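Long-range contacts in glia-derived nexin (Homo sapiens, PDB 4DY0), which inhibits serine proteases such as thrombin, trypsin and urokinase, binds heparin, and promotes neurite extension by inhibiting thrombin: residues D259-I264 against L359-H364; F277-Q282 against A324-S329. One frame throughout, in Å; residues are numbered along the deposited sequence.

Contact 1 (D259-I264 against L359-H364); sequences DSWMSI and LFFIRH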
# COMPACT_ATOMS: atom_id res chain seq x y z
N ASP A 259 4.69 14.24 7.97
CA ASP A 259 5.56 14.85 8.97
C ASP A 259 4.94 16.15 9.47
O ASP A 259 4.99 16.47 10.65
CB ASP A 259 6.95 15.13 8.40
CG ASP A 259 7.70 13.85 8.05
OD1 ASP A 259 7.25 12.76 8.46
OD2 ASP A 259 8.75 13.95 7.37
N SER A 260 4.34 16.89 8.56
CA SER A 260 3.69 18.14 8.92
C SER A 260 2.54 17.88 9.90
O SER A 260 2.40 18.59 10.89
CB SER A 260 3.18 18.86 7.67
OG SER A 260 2.56 20.09 8.01
N TRP A 261 1.74 16.85 9.63
CA TRP A 261 0.64 16.50 10.53
C TRP A 261 1.19 16.22 11.92
O TRP A 261 0.65 16.69 12.92
CB TRP A 261 -0.15 15.29 10.03
CG TRP A 261 -0.85 15.48 8.72
CD1 TRP A 261 -1.03 16.65 8.04
CD2 TRP A 261 -1.50 14.47 7.93
NE1 TRP A 261 -1.72 16.43 6.87
CE2 TRP A 261 -2.02 15.10 6.79
CE3 TRP A 261 -1.67 13.09 8.08
CZ2 TRP A 261 -2.72 14.40 5.80
CZ3 TRP A 261 -2.36 12.39 7.10
CH2 TRP A 261 -2.87 13.05 5.97
N MET A 262 2.28 15.46 11.97
CA MET A 262 2.89 15.07 13.24
C MET A 262 3.16 16.26 14.16
O MET A 262 3.01 16.17 15.38
CB MET A 262 4.18 14.29 13.00
CG MET A 262 4.00 12.97 12.27
SD MET A 262 2.92 11.83 13.16
CE MET A 262 3.13 10.33 12.20
N SER A 263 3.56 17.39 13.57
CA SER A 263 3.89 18.57 14.36
C SER A 263 2.70 19.50 14.55
O SER A 263 2.84 20.61 15.07
CB SER A 263 5.07 19.33 13.73
OG SER A 263 4.82 19.60 12.37
N ILE A 264 1.52 19.05 14.13
CA ILE A 264 0.30 19.82 14.32
C ILE A 264 -0.67 19.10 15.26
O ILE A 264 -1.41 19.74 16.00
CB ILE A 264 -0.43 20.08 13.00
CG1 ILE A 264 0.46 20.88 12.04
CG2 ILE A 264 -1.74 20.81 13.25
CD1 ILE A 264 -0.15 21.05 10.66
N LEU A 359 -9.33 9.86 3.09
CA LEU A 359 -8.02 9.30 2.85
C LEU A 359 -7.52 8.65 4.13
O LEU A 359 -7.80 9.13 5.23
CB LEU A 359 -7.04 10.41 2.46
CG LEU A 359 -5.62 9.97 2.12
CD1 LEU A 359 -5.53 9.62 0.65
CD2 LEU A 359 -4.62 11.06 2.47
N PHE A 360 -6.79 7.55 4.01
CA PHE A 360 -6.19 6.95 5.19
C PHE A 360 -4.81 6.38 4.91
O PHE A 360 -4.53 5.93 3.79
CB PHE A 360 -7.11 5.90 5.82
CG PHE A 360 -7.09 4.57 5.13
CD1 PHE A 360 -8.07 4.25 4.20
CD2 PHE A 360 -6.11 3.64 5.42
CE1 PHE A 360 -8.06 3.01 3.57
CE2 PHE A 360 -6.09 2.40 4.79
CZ PHE A 360 -7.06 2.08 3.87
N PHE A 361 -3.95 6.44 5.93
CA PHE A 361 -2.63 5.83 5.89
C PHE A 361 -2.54 4.78 6.98
O PHE A 361 -3.18 4.91 8.02
CB PHE A 361 -1.54 6.86 6.19
CG PHE A 361 -1.33 7.88 5.12
CD1 PHE A 361 -1.84 9.16 5.26
CD2 PHE A 361 -0.59 7.58 3.99
CE1 PHE A 361 -1.64 10.12 4.28
CE2 PHE A 361 -0.38 8.53 3.01
CZ PHE A 361 -0.91 9.80 3.15
N ILE A 362 -1.73 3.76 6.75
CA ILE A 362 -1.28 2.89 7.81
C ILE A 362 0.23 3.06 7.88
O ILE A 362 0.94 2.78 6.92
CB ILE A 362 -1.63 1.41 7.54
CG1 ILE A 362 -3.15 1.22 7.53
CG2 ILE A 362 -1.02 0.51 8.61
CD1 ILE A 362 -3.78 1.42 8.88
N ARG A 363 0.72 3.53 9.02
CA ARG A 363 2.12 3.88 9.16
C ARG A 363 2.84 3.02 10.20
O ARG A 363 2.31 2.79 11.29
CB ARG A 363 2.24 5.36 9.53
CG ARG A 363 3.64 5.94 9.47
CD ARG A 363 3.58 7.46 9.59
NE ARG A 363 4.89 8.08 9.41
CZ ARG A 363 5.71 8.39 10.40
NH1 ARG A 363 6.89 8.95 10.15
NH2 ARG A 363 5.36 8.13 11.66
N HIS A 364 4.03 2.55 9.85
CA HIS A 364 4.92 1.92 10.81
C HIS A 364 5.86 3.01 11.31
O HIS A 364 6.79 3.41 10.62
CB HIS A 364 5.70 0.78 10.15
CG HIS A 364 6.53 -0.01 11.11
ND1 HIS A 364 7.90 0.13 11.20
CD2 HIS A 364 6.19 -0.97 12.00
CE1 HIS A 364 8.37 -0.70 12.12
NE2 HIS A 364 7.35 -1.38 12.62
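Leu359 begins the contact by bringing CD2 to the edge of the Trp261 indole, 4.4 Å from CH2. Two residues on, Phe361 meets the same indole corner: its CE1 is 3.6 Å from Trp261 CH2, which lies at the edge of the phenyl ring and near its plane. The two side chains cross at about a right angle, with ring planes 63° apart. Tyr220, hydrogen-bonded to NE1, and Phe222, stacked on the indole, hold Trp261 from strand 219-226. Arg363 points its extended chain at the helix, with CG trans to the backbone N (chi1 -170°). Met262, bent at chi2, comes from the opposite direction and lays CE over one guanidinium face, 3.2 Å from NH2, which is hydrogen-bonded to Asn365. Asp259 OD1 stands 4.2 Å from Arg363 NH1, well out of the guanidinium plane. Shortening Arg363 to an alanine would probably leave the Met262 methyl without the flat surface it covers, Asn365 OD1 without this donor and Asp259 without this positive charge. Helix 255-262 thus rests on strand 358-364 of serpin sheet B by aromatic and methyl packing, to which the opposite charges of Asp259 and Arg363 probably add a weak, undirected attraction.

Contact 2 (F277-Q282 against A324-S329); sequences FTAVAQ and AKIEVS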
# COMPACT_ATOMS: atom_id res chain seq x y z
N PHE A 277 -15.60 -1.49 8.22
CA PHE A 277 -15.59 -2.01 6.86
C PHE A 277 -14.27 -2.68 6.52
O PHE A 277 -13.31 -2.64 7.29
CB PHE A 277 -15.84 -0.88 5.87
CG PHE A 277 -14.63 -0.02 5.62
CD1 PHE A 277 -14.12 0.80 6.62
CD2 PHE A 277 -13.99 -0.04 4.38
CE1 PHE A 277 -13.00 1.59 6.40
CE2 PHE A 277 -12.87 0.74 4.15
CZ PHE A 277 -12.37 1.56 5.16
N THR A 278 -14.23 -3.27 5.33
CA THR A 278 -13.01 -3.86 4.80
C THR A 278 -12.62 -3.13 3.53
O THR A 278 -13.40 -3.05 2.58
CB THR A 278 -13.22 -5.35 4.48
OG1 THR A 278 -13.67 -6.04 5.65
CG2 THR A 278 -11.92 -5.97 3.98
N ALA A 279 -11.41 -2.59 3.52
CA ALA A 279 -10.87 -1.89 2.36
C ALA A 279 -9.98 -2.83 1.57
O ALA A 279 -9.00 -3.35 2.10
CB ALA A 279 -10.08 -0.67 2.81
N VAL A 280 -10.31 -3.04 0.30
CA VAL A 280 -9.54 -3.94 -0.54
C VAL A 280 -9.52 -3.49 -1.99
O VAL A 280 -10.56 -3.13 -2.56
CB VAL A 280 -10.07 -5.39 -0.45
CG1 VAL A 280 -11.58 -5.41 -0.70
CG2 VAL A 280 -9.34 -6.28 -1.44
N ALA A 281 -8.34 -3.49 -2.60
CA ALA A 281 -8.19 -3.12 -3.99
C ALA A 281 -6.99 -3.81 -4.63
O ALA A 281 -5.99 -4.09 -3.96
CB ALA A 281 -8.07 -1.61 -4.13
N GLN A 282 -7.09 -4.09 -5.92
CA GLN A 282 -5.98 -4.62 -6.67
C GLN A 282 -5.66 -3.66 -7.80
O GLN A 282 -6.54 -2.93 -8.26
CB GLN A 282 -6.31 -6.00 -7.23
CG GLN A 282 -5.21 -6.58 -8.11
CD GLN A 282 -5.67 -7.79 -8.89
OE1 GLN A 282 -6.24 -8.73 -8.33
NE2 GLN A 282 -5.41 -7.78 -10.20
N ALA A 324 -4.11 -4.98 -1.84
CA ALA A 324 -4.03 -4.55 -0.45
C ALA A 324 -5.38 -4.71 0.20
O ALA A 324 -6.41 -4.41 -0.41
CB ALA A 324 -3.56 -3.09 -0.37
N LYS A 325 -5.39 -5.20 1.43
CA LYS A 325 -6.63 -5.49 2.12
C LYS A 325 -6.49 -5.21 3.61
O LYS A 325 -5.65 -5.79 4.29
CB LYS A 325 -7.03 -6.95 1.89
CG LYS A 325 -8.30 -7.39 2.59
CD LYS A 325 -8.80 -8.70 2.01
CE LYS A 325 -9.99 -9.23 2.76
NZ LYS A 325 -10.54 -10.45 2.10
N ILE A 326 -7.32 -4.29 4.11
CA ILE A 326 -7.33 -3.97 5.53
C ILE A 326 -8.75 -4.02 6.08
O ILE A 326 -9.68 -3.51 5.46
CB ILE A 326 -6.73 -2.57 5.79
CG1 ILE A 326 -6.74 -2.26 7.29
CG2 ILE A 326 -7.49 -1.50 5.02
CD1 ILE A 326 -6.29 -0.86 7.63
N GLU A 327 -8.93 -4.65 7.23
CA GLU A 327 -10.22 -4.64 7.89
C GLU A 327 -10.23 -3.64 9.04
O GLU A 327 -9.30 -3.59 9.84
CB GLU A 327 -10.61 -6.03 8.39
CG GLU A 327 -11.92 -6.01 9.17
CD GLU A 327 -12.37 -7.39 9.63
OE1 GLU A 327 -13.42 -7.47 10.29
OE2 GLU A 327 -11.67 -8.38 9.33
N VAL A 328 -11.29 -2.85 9.10
CA VAL A 328 -11.46 -1.91 10.20
C VAL A 328 -12.64 -2.36 11.05
O VAL A 328 -13.78 -2.36 10.59
CB VAL A 328 -11.69 -0.49 9.66
CG1 VAL A 328 -11.93 0.48 10.81
CG2 VAL A 328 -10.50 -0.05 8.83
N SER A 329 -12.35 -2.75 12.29
CA SER A 329 -13.38 -3.31 13.17
C SER A 329 -13.28 -2.77 14.60
O SER A 329 -12.49 -1.87 14.88
CB SER A 329 -13.28 -4.84 13.18
OG SER A 329 -14.42 -5.42 13.78
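Phe277 and Val328 open an antiparallel ladder of six backbone hydrogen bonds, two at each of the pairs Phe277-Val328, Ala279-Ile326 and Ala281-Ala324. The first pair is uneven: Val328 N reaches Phe277 O over 2.7 Å and nearly straight, whereas the return bond from Phe277 N to Val328 O is 3.1 Å and bent to 137° at the hydrogen. At the non-hydrogen-bonded pairs between them, CA-H groups fill in, as where Lys325 CA approaches Ala279 O at 3.2 Å. Along each strand the side chains alternate between the two faces of the sheet. On one face the Phe277 ring, its CG held between the backbone N and the carbonyl carbon (chi1 78°), comes obliquely to Val328, CE1 to CG2 3.9 Å, and Ala279 CB touches Ile326 CG2 at 3.5 Å. On the other face Val280 and Lys325 run side by side, CB to CG 4.0 Å, and the extended lysine chain continues past Thr278, whose CG2 is 4.0 Å from Lys325 CE. These strands belong to the large serpin sheet A: strand 319-328 is hydrogen-bonded on its other side to the parallel strand 162-170, the seam at which serpins generally open to admit the cleaved reactive loop. The face with Phe277, Ala279 and Ile326 is packed against strands 358-364 and 369-376, where Ile376 covers both Phe277 and Ala279 and Phe372 touches Ile326 and Ala324. Val33 covers Ala279, Ala281 and Ala324 near the other end. Across the sheet, Lys325 NZ gives its hydrogen bond to the carbonyl oxygen of Met145, with a long, weak ion pair to a bound sulfate, and Lys171 lies against Glu327.

In the fold
Contact 1 and contact 2 have centres 19 Å apart but meet through side chains on the face of strand 358-364 turned away from the helix. While Leu359, Phe361 and Arg363 face helix 255-262, the alternate residues Phe360 and Ile362 point the other way, into the core beneath sheet A. There Ile362 CD1 lies 3.6 Å from Ile326 CD1, and Phe360 CZ is 3.8 Å from Ile326 CG2 and 4.2 Å from Ala279 CB. Strand 358-364 is therefore sandwiched between the helix and the strand pair of contact 2. Helix 255-262 is also followed in the chain, after a short turn, by strand 266-284. Both contacts lie away from the predicted reactive bond, Arg346-Ser347.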